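Local coordinates for protein putative platelet activating factor (Streptococcus pneumoniae, PDB 2HSJ) that is of unknown function but, as a GDSL-like member of the SGNH hydrolase clan, is probably an esterase or acylhydrolase related to platelet-activating factor acetylhydrolases, at residues Q51-T56 against A204-L209; G71-N76 against L91-N96. All blocks are in the same frame, centred on the assembly; numbering follows the deposited sequence.

Contact 1. Residues Q51-T56 against A204-L209; sequences QELFGT and ALSKSL
Phe-54 reaches across from the end of helix 50-54 and lays one face of its ring against Ser-206 on helix 199-209. Ser-206 OG stands 3.7 Å above the plane of the Phe-54 ring, displaced toward the rim, so it sits over the CZ side of the ring and not over its centre. The same rim meets the serine backbone, with Phe-54 CE1 at 3.6 Å from Ser-206 O. With CG anti to its carbonyl carbon (chi1 -72°), the ring is carried to helix 199-209, although the CB bond itself does not point there. Leu-53 fills in next to it: its CB lies 3.7 Å from Ser-206 OG, and its CD1 approaches the same oxygen. The hydroxyl thus meets carbon from both residues, yet its polar needs are met from beyond the pair, by hydrogen bonds with Tyr-48 OH and Tyr-202 O. No hydrogen bond joins the two segments.

Tight packing is confined to this serine, where the backbones come nearest, Leu-53 CA lying 6.8 Å from Ser-206 CA. One turn on, the fit slackens: Leu-209 CB stands at the ring edge, near its plane, 4.2 Å from Phe-54 CZ. Phe-54 is itself partly exposed, and its carbonyl O bonds a glycerol, probably from the crystallisation liquor; the exposed Lys-207 points away. Gly-55, the residue after Phe-54, leaves helical geometry with positive phi (89°). Leu-53 also packs on Ile-30 of the second subunit, where Arg-63 forms a salt bridge with Glu-52, which places the contact beside the subunit interface. With 173 Å² buried in total, this is a small helix-helix contact joining helix 50-54 to the C-terminal helix 199-209 in the alpha/beta fold of SGNH hydrolases.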
ATOM      1  N   GLN D  51       5.272 -10.222   9.309  1.00  9.82           N
ATOM      2  CA  GLN D  51       4.863  -8.856   9.656  1.00 10.81           C
ATOM      3  C   GLN D  51       5.553  -8.390  10.919  1.00 10.11           C
ATOM      4  O   GLN D  51       6.072  -7.280  10.980  1.00 10.93           O
ATOM      5  CB  GLN D  51       3.355  -8.815   9.886  1.00 11.43           C
ATOM      6  CG  GLN D  51       2.840  -7.485  10.340  1.00 13.75           C
ATOM      7  CD  GLN D  51       1.471  -7.612  10.953  1.00 13.81           C
ATOM      8  OE1 GLN D  51       1.224  -8.479  11.789  1.00 13.65           O
ATOM      9  NE2 GLN D  51       0.570  -6.715  10.562  1.00 14.50           N
ATOM     10  N   GLU D  52       5.491  -9.228  11.963  1.00  9.33           N
ATOM     11  CA  GLU D  52       5.958  -8.772  13.266  1.00  8.73           C
ATOM     12  C   GLU D  52       7.479  -8.742  13.392  1.00  9.63           C
ATOM     13  O   GLU D  52       7.993  -8.091  14.317  1.00  9.99           O
ATOM     14  CB  GLU D  52       5.288  -9.576  14.378  1.00  9.45           C
ATOM     15  CG  GLU D  52       3.803  -9.367  14.392  1.00 10.59           C
ATOM     16  CD  GLU D  52       3.171 -10.075  15.568  1.00 12.35           C
ATOM     17  OE1 GLU D  52       3.191  -9.539  16.690  1.00 11.36           O
ATOM     18  OE2 GLU D  52       2.681 -11.212  15.376  1.00 14.50           O
ATOM     19  N   LEU D  53       8.174  -9.429  12.487  1.00  9.45           N
ATOM     20  CA  LEU D  53       9.653  -9.401  12.560  1.00 10.85           C
ATOM     21  C   LEU D  53      10.302  -8.516  11.502  1.00 11.17           C
ATOM     22  O   LEU D  53      11.424  -8.025  11.725  1.00 10.98           O
ATOM     23  CB  LEU D  53      10.231 -10.824  12.535  1.00 11.21           C
ATOM     24  CG  LEU D  53       9.788 -11.685  13.731  1.00 12.68           C
ATOM     25  CD1 LEU D  53      10.418 -13.069  13.576  1.00 12.75           C
ATOM     26  CD2 LEU D  53      10.183 -11.099  15.087  1.00 11.96           C
ATOM     27  N   PHE D  54       9.658  -8.352  10.340  1.00 10.91           N
ATOM     28  CA  PHE D  54      10.196  -7.419   9.323  1.00 11.87           C
ATOM     29  C   PHE D  54       9.494  -6.055   9.294  1.00 12.89           C
ATOM     30  O   PHE D  54      10.035  -5.077   8.779  1.00 15.69           O
ATOM     31  CB  PHE D  54      10.099  -8.041   7.930  1.00 11.62           C
ATOM     32  CG  PHE D  54      11.069  -9.172   7.680  1.00 12.86           C
ATOM     33  CD1 PHE D  54      12.455  -8.941   7.694  1.00 11.18           C
ATOM     34  CD2 PHE D  54      10.594 -10.445   7.399  1.00 14.75           C
ATOM     35  CE1 PHE D  54      13.336  -9.987   7.441  1.00 13.57           C
ATOM     36  CE2 PHE D  54      11.444 -11.509   7.140  1.00 14.55           C
ATOM     37  CZ  PHE D  54      12.839 -11.282   7.150  1.00 13.47           C
ATOM     38  N   GLY D  55       8.273  -5.999   9.831  1.00 12.67           N
ATOM     39  CA  GLY D  55       7.460  -4.793   9.750  1.00 13.43           C
ATOM     40  C   GLY D  55       6.600  -4.750   8.502  1.00 13.40           C
ATOM     41  O   GLY D  55       6.560  -5.702   7.728  1.00 13.44           O
ATOM     42  N   THR D  56       5.947  -3.610   8.299  1.00 14.12           N
ATOM     43  CA  THR D  56       4.918  -3.525   7.269  1.00 14.48           C
ATOM     44  C   THR D  56       5.261  -2.534   6.161  1.00 13.60           C
ATOM     45  O   THR D  56       4.493  -2.380   5.171  1.00 14.56           O
ATOM     46  CB  THR D  56       3.558  -3.090   7.848  1.00 15.19           C
ATOM     47  OG1 THR D  56       3.672  -1.784   8.385  1.00 17.97           O
ATOM     48  CG2 THR D  56       3.085  -4.056   8.944  1.00 17.85           C
ATOM     49  N   ALA D 204      16.519 -14.259  14.560  1.00 10.48           N
ATOM     50  CA  ALA D 204      17.912 -14.364  14.073  1.00 10.46           C
ATOM     51  C   ALA D 204      17.933 -14.517  12.553  1.00 11.67           C
ATOM     52  O   ALA D 204      18.765 -13.899  11.871  1.00 12.37           O
ATOM     53  CB  ALA D 204      18.598 -15.552  14.725  1.00 10.71           C
ATOM     54  N   LEU D 205      17.025 -15.338  12.024  1.00 11.30           N
ATOM     55  CA  LEU D 205      16.896 -15.510  10.572  1.00 11.78           C
ATOM     56  C   LEU D 205      16.569 -14.181   9.902  1.00 12.23           C
ATOM     57  O   LEU D 205      17.152 -13.827   8.879  1.00 13.35           O
ATOM     58  CB  LEU D 205      15.818 -16.565  10.245  1.00 10.58           C
ATOM     59  CG  LEU D 205      15.555 -16.842   8.748  1.00 12.09           C
ATOM     60  CD1 LEU D 205      16.850 -17.219   7.981  1.00 12.66           C
ATOM     61  CD2 LEU D 205      14.477 -17.903   8.593  1.00 13.99           C
ATOM     62  N   SER D 206      15.659 -13.418  10.508  1.00 11.10           N
ATOM     63  CA  SER D 206      15.260 -12.141   9.949  1.00 12.10           C
ATOM     64  C   SER D 206      16.417 -11.136   9.903  1.00 12.33           C
ATOM     65  O   SER D 206      16.584 -10.389   8.922  1.00 12.61           O
ATOM     66  CB  SER D 206      14.098 -11.580  10.768  1.00 11.44           C
ATOM     67  OG  SER D 206      12.994 -12.453  10.701  1.00 12.24           O
ATOM     68  N   LYS D 207      17.223 -11.125  10.958  1.00 12.63           N
ATOM     69  CA  LYS D 207      18.378 -10.233  10.992  1.00 13.66           C
ATOM     70  C   LYS D 207      19.358 -10.607   9.860  1.00 13.20           C
ATOM     71  O   LYS D 207      19.894  -9.721   9.186  1.00 14.40           O
ATOM     72  CB  LYS D 207      19.063 -10.346  12.349  1.00 14.43           C
ATOM     73  CG  LYS D 207      20.283  -9.461  12.532  1.00 17.45           C
ATOM     74  CD  LYS D 207      20.763  -9.590  13.982  1.00 19.38           C
ATOM     75  CE  LYS D 207      22.268  -9.450  14.103  1.00 24.17           C
ATOM     76  NZ  LYS D 207      22.709  -8.058  14.381  1.00 29.74           N
ATOM     77  N   SER D 208      19.546 -11.902   9.622  1.00 13.24           N
ATOM     78  CA  SER D 208      20.447 -12.314   8.544  1.00 15.41           C
ATOM     79  C   SER D 208      19.867 -12.009   7.164  1.00 14.76           C
ATOM     80  O   SER D 208      20.638 -11.750   6.238  1.00 15.80           O
ATOM     81  CB  SER D 208      20.788 -13.793   8.647  1.00 15.95           C
ATOM     82  OG  SER D 208      19.666 -14.585   8.340  1.00 22.92           O
ATOM     83  N   LEU D 209      18.530 -12.012   7.022  1.00 13.53           N
ATOM     84  CA  LEU D 209      17.888 -11.791   5.701  1.00 13.31           C
ATOM     85  C   LEU D 209      17.660 -10.331   5.333  1.00 14.99           C
ATOM     86  O   LEU D 209      17.430 -10.032   4.159  1.00 15.54           O
ATOM     87  CB  LEU D 209      16.518 -12.492   5.615  1.00 12.69           C
ATOM     88  CG  LEU D 209      16.550 -14.014   5.616  1.00 12.82           C
ATOM     89  CD1 LEU D 209      15.115 -14.554   5.671  1.00 14.47           C
ATOM     90  CD2 LEU D 209      17.290 -14.548   4.381  1.00 13.50           C
TER

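Contact 2. Residues G71-N76 against L91-N96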
ATOM      1  N   GLY D  71       9.248 -30.929  -5.410  1.00 12.08           N
ATOM      2  CA  GLY D  71       8.339 -31.445  -6.439  1.00 12.52           C
ATOM      3  C   GLY D  71       6.909 -30.932  -6.326  1.00 12.91           C
ATOM      4  O   GLY D  71       6.262 -30.657  -7.344  1.00 13.57           O
ATOM      5  N   LEU D  72       6.423 -30.794  -5.085  1.00 13.06           N
ATOM      6  CA  LEU D  72       5.060 -30.320  -4.859  1.00 13.76           C
ATOM      7  C   LEU D  72       4.959 -28.851  -5.258  1.00 13.49           C
ATOM      8  O   LEU D  72       3.960 -28.411  -5.858  1.00 13.89           O
ATOM      9  CB  LEU D  72       4.680 -30.468  -3.380  1.00 15.08           C
ATOM     10  CG  LEU D  72       4.720 -31.874  -2.785  1.00 17.48           C
ATOM     11  CD1 LEU D  72       4.519 -31.797  -1.253  1.00 20.94           C
ATOM     12  CD2 LEU D  72       3.663 -32.764  -3.429  1.00 19.97           C
ATOM     13  N   LEU D  73       6.012 -28.103  -4.950  1.00 13.32           N
ATOM     14  CA  LEU D  73       6.039 -26.679  -5.291  1.00 12.39           C
ATOM     15  C   LEU D  73       6.046 -26.480  -6.794  1.00 12.58           C
ATOM     16  O   LEU D  73       5.299 -25.657  -7.321  1.00 12.85           O
ATOM     17  CB  LEU D  73       7.237 -25.964  -4.640  1.00 12.19           C
ATOM     18  CG  LEU D  73       7.542 -24.534  -5.082  1.00 13.86           C
ATOM     19  CD1 LEU D  73       6.319 -23.676  -4.761  1.00 13.15           C
ATOM     20  CD2 LEU D  73       8.785 -24.010  -4.358  1.00 13.63           C
ATOM     21  N   LEU D  74       6.880 -27.244  -7.484  1.00 11.67           N
ATOM     22  CA  LEU D  74       6.910 -27.142  -8.933  1.00 13.14           C
ATOM     23  C   LEU D  74       5.545 -27.442  -9.569  1.00 13.41           C
ATOM     24  O   LEU D  74       5.067 -26.695 -10.423  1.00 14.23           O
ATOM     25  CB  LEU D  74       7.986 -28.077  -9.509  1.00 13.24           C
ATOM     26  CG  LEU D  74       8.015 -28.128 -11.043  1.00 14.75           C
ATOM     27  CD1 LEU D  74       8.326 -26.748 -11.664  1.00 16.08           C
ATOM     28  CD2 LEU D  74       9.004 -29.194 -11.507  1.00 14.72           C
ATOM     29  N   GLU D  75       4.914 -28.525  -9.123  1.00 13.47           N
ATOM     30  CA  GLU D  75       3.624 -28.935  -9.664  1.00 14.48           C
ATOM     31  C   GLU D  75       2.541 -27.867  -9.456  1.00 14.01           C
ATOM     32  O   GLU D  75       1.684 -27.658 -10.325  1.00 14.80           O
ATOM     33  CB  GLU D  75       3.210 -30.242  -8.987  1.00 15.43           C
ATOM     34  CG  GLU D  75       2.019 -30.919  -9.597  1.00 21.22           C
ATOM     35  CD  GLU D  75       1.456 -32.016  -8.705  1.00 27.98           C
ATOM     36  OE1 GLU D  75       2.242 -32.642  -7.945  1.00 31.15           O
ATOM     37  OE2 GLU D  75       0.225 -32.241  -8.761  1.00 31.74           O
ATOM     38  N   ASN D  76       2.614 -27.175  -8.311  1.00 12.84           N
ATOM     39  CA  ASN D  76       1.592 -26.211  -7.913  1.00 12.20           C
ATOM     40  C   ASN D  76       2.098 -24.787  -7.885  1.00 11.86           C
ATOM     41  O   ASN D  76       1.568 -23.963  -7.148  1.00 11.57           O
ATOM     42  CB  ASN D  76       1.056 -26.582  -6.543  1.00 12.77           C
ATOM     43  CG  ASN D  76       0.282 -27.871  -6.592  1.00 12.91           C
ATOM     44  OD1 ASN D  76      -0.881 -27.889  -7.004  1.00 15.91           O
ATOM     45  ND2 ASN D  76       0.945 -28.971  -6.251  1.00 15.14           N
ATOM     46  N   LEU D  91      12.932 -18.033  -1.521  1.00 12.31           N
ATOM     47  CA  LEU D  91      12.584 -19.430  -1.608  1.00 11.92           C
ATOM     48  C   LEU D  91      13.369 -20.224  -0.556  1.00 11.53           C
ATOM     49  O   LEU D  91      14.603 -20.267  -0.577  1.00 12.06           O
ATOM     50  CB  LEU D  91      12.908 -19.927  -3.012  1.00 12.38           C
ATOM     51  CG  LEU D  91      12.588 -21.373  -3.279  1.00 13.30           C
ATOM     52  CD1 LEU D  91      11.133 -21.682  -2.949  1.00 16.12           C
ATOM     53  CD2 LEU D  91      12.924 -21.661  -4.759  1.00 18.37           C
ATOM     54  N   LEU D  92      12.627 -20.886   0.338  1.00 10.73           N
ATOM     55  CA  LEU D  92      13.219 -21.724   1.374  1.00 11.67           C
ATOM     56  C   LEU D  92      12.532 -23.072   1.273  1.00 11.19           C
ATOM     57  O   LEU D  92      11.371 -23.250   1.683  1.00 12.40           O
ATOM     58  CB  LEU D  92      13.040 -21.153   2.804  1.00 13.14           C
ATOM     59  CG  LEU D  92      13.612 -22.048   3.914  1.00 14.35           C
ATOM     60  CD1 LEU D  92      15.120 -22.384   3.687  1.00 15.68           C
ATOM     61  CD2 LEU D  92      13.411 -21.339   5.228  1.00 18.11           C
ATOM     62  N   ILE D  93      13.255 -24.046   0.739  1.00 10.94           N
ATOM     63  CA  ILE D  93      12.672 -25.355   0.520  1.00 12.22           C
ATOM     64  C   ILE D  93      13.775 -26.369   0.363  1.00 11.65           C
ATOM     65  O   ILE D  93      14.890 -26.018  -0.046  1.00 12.15           O
ATOM     66  CB  ILE D  93      11.709 -25.336  -0.719  1.00 12.25           C
ATOM     67  CG1 ILE D  93      10.773 -26.566  -0.703  1.00 14.16           C
ATOM     68  CG2 ILE D  93      12.498 -25.141  -2.032  1.00 13.69           C
ATOM     69  CD1 ILE D  93       9.551 -26.382  -1.535  1.00 15.88           C
ATOM     70  N   GLY D  94      13.451 -27.618   0.720  1.00 11.33           N
ATOM     71  CA  GLY D  94      14.367 -28.725   0.530  1.00 11.82           C
ATOM     72  C   GLY D  94      14.525 -29.576   1.764  1.00 11.84           C
ATOM     73  O   GLY D  94      14.861 -30.751   1.621  1.00 12.16           O
ATOM     74  N   THR D  95      14.287 -29.034   2.965  1.00 12.19           N
ATOM     75  CA  THR D  95      14.500 -29.852   4.175  1.00 11.37           C
ATOM     76  C   THR D  95      13.609 -31.085   4.167  1.00 11.63           C
ATOM     77  O   THR D  95      13.990 -32.117   4.707  1.00 12.82           O
ATOM     78  CB  THR D  95      14.401 -29.056   5.502  1.00 12.54           C
ATOM     79  OG1 THR D  95      15.040 -29.806   6.561  1.00 12.75           O
ATOM     80  CG2 THR D  95      12.952 -28.737   5.884  1.00 12.52           C
ATOM     81  N   ASN D  96      12.437 -30.968   3.542  1.00 11.51           N
ATOM     82  CA  ASN D  96      11.512 -32.091   3.500  1.00 11.77           C
ATOM     83  C   ASN D  96      11.862 -33.063   2.394  1.00 12.12           C
ATOM     84  O   ASN D  96      11.598 -34.270   2.529  1.00 13.89           O
ATOM     85  CB  ASN D  96      10.063 -31.619   3.451  1.00 11.23           C
ATOM     86  CG  ASN D  96       9.694 -30.832   4.692  1.00 13.98           C
ATOM     87  OD1 ASN D  96      10.179 -31.118   5.787  1.00 14.58           O
ATOM     88  ND2 ASN D  96       8.894 -29.789   4.521  1.00 14.63           N
TER
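Helix 70-75 packs through Leu-73 on the C-terminal end of strand 88-92, the middle strand of the parallel sheet, and on the turn after it. Leu-73 CD2 lies 3.6 Å from Leu-91 CD1 and 3.8 Å from Ile-93 CD1, so one methyl bridges Leu-91 at the end of the strand and Ile-93 just after it, both with CB directed at the helix. Ile-93 CD1 is also 3.9 Å from Leu-73 CB, so the isoleucine methyl touches both the branch and the base of Leu-73. The extended chain of Ile-93, with CG1 opposite the backbone N (chi1 -163°), delivers it there. Ile-114 and Leu-111 of helix 104-121, and Ile-40 of the adjacent strand, add further carbon.

Asn-76 finishes the helix: its ND2 donates to Leu-72 O at 3.1 Å with an N-H...O angle of 160°. Past Ile-93, Gly-94 caps a helix begun by Thr-95 and Asn-96, consistent with the GxN block of SGNH hydrolases, whose asparagine probably lines the oxyanion hole; Asn-96 touches Asp-42. Between the segments, three buried apolar side chains and no hydrogen bond are consistent with helix and strand being held mainly by burial of apolar surface and close fit.

Overall arrangement
After the long helix 3-30 and strand 37-41 the chain reaches residues 51-56, the opening half of contact 1. It then runs through strand 60-64 to residues 71-76, crosses to the central strand and completes contact 2 at residues 91-96, a short loop with 14 residues between its segments. Contact 1 closes only at residues 204-209, after 147 intervening residues, so the smaller loop lies wholly within the larger and the two do not cross. Their centres are 22 Å apart and their nearest atoms about 5 Å, without touching. Contact 2 ties helix 70-75 to a face of the sheet, at its middle strand, whereas contact 1 brings the C-terminal helix against an early one.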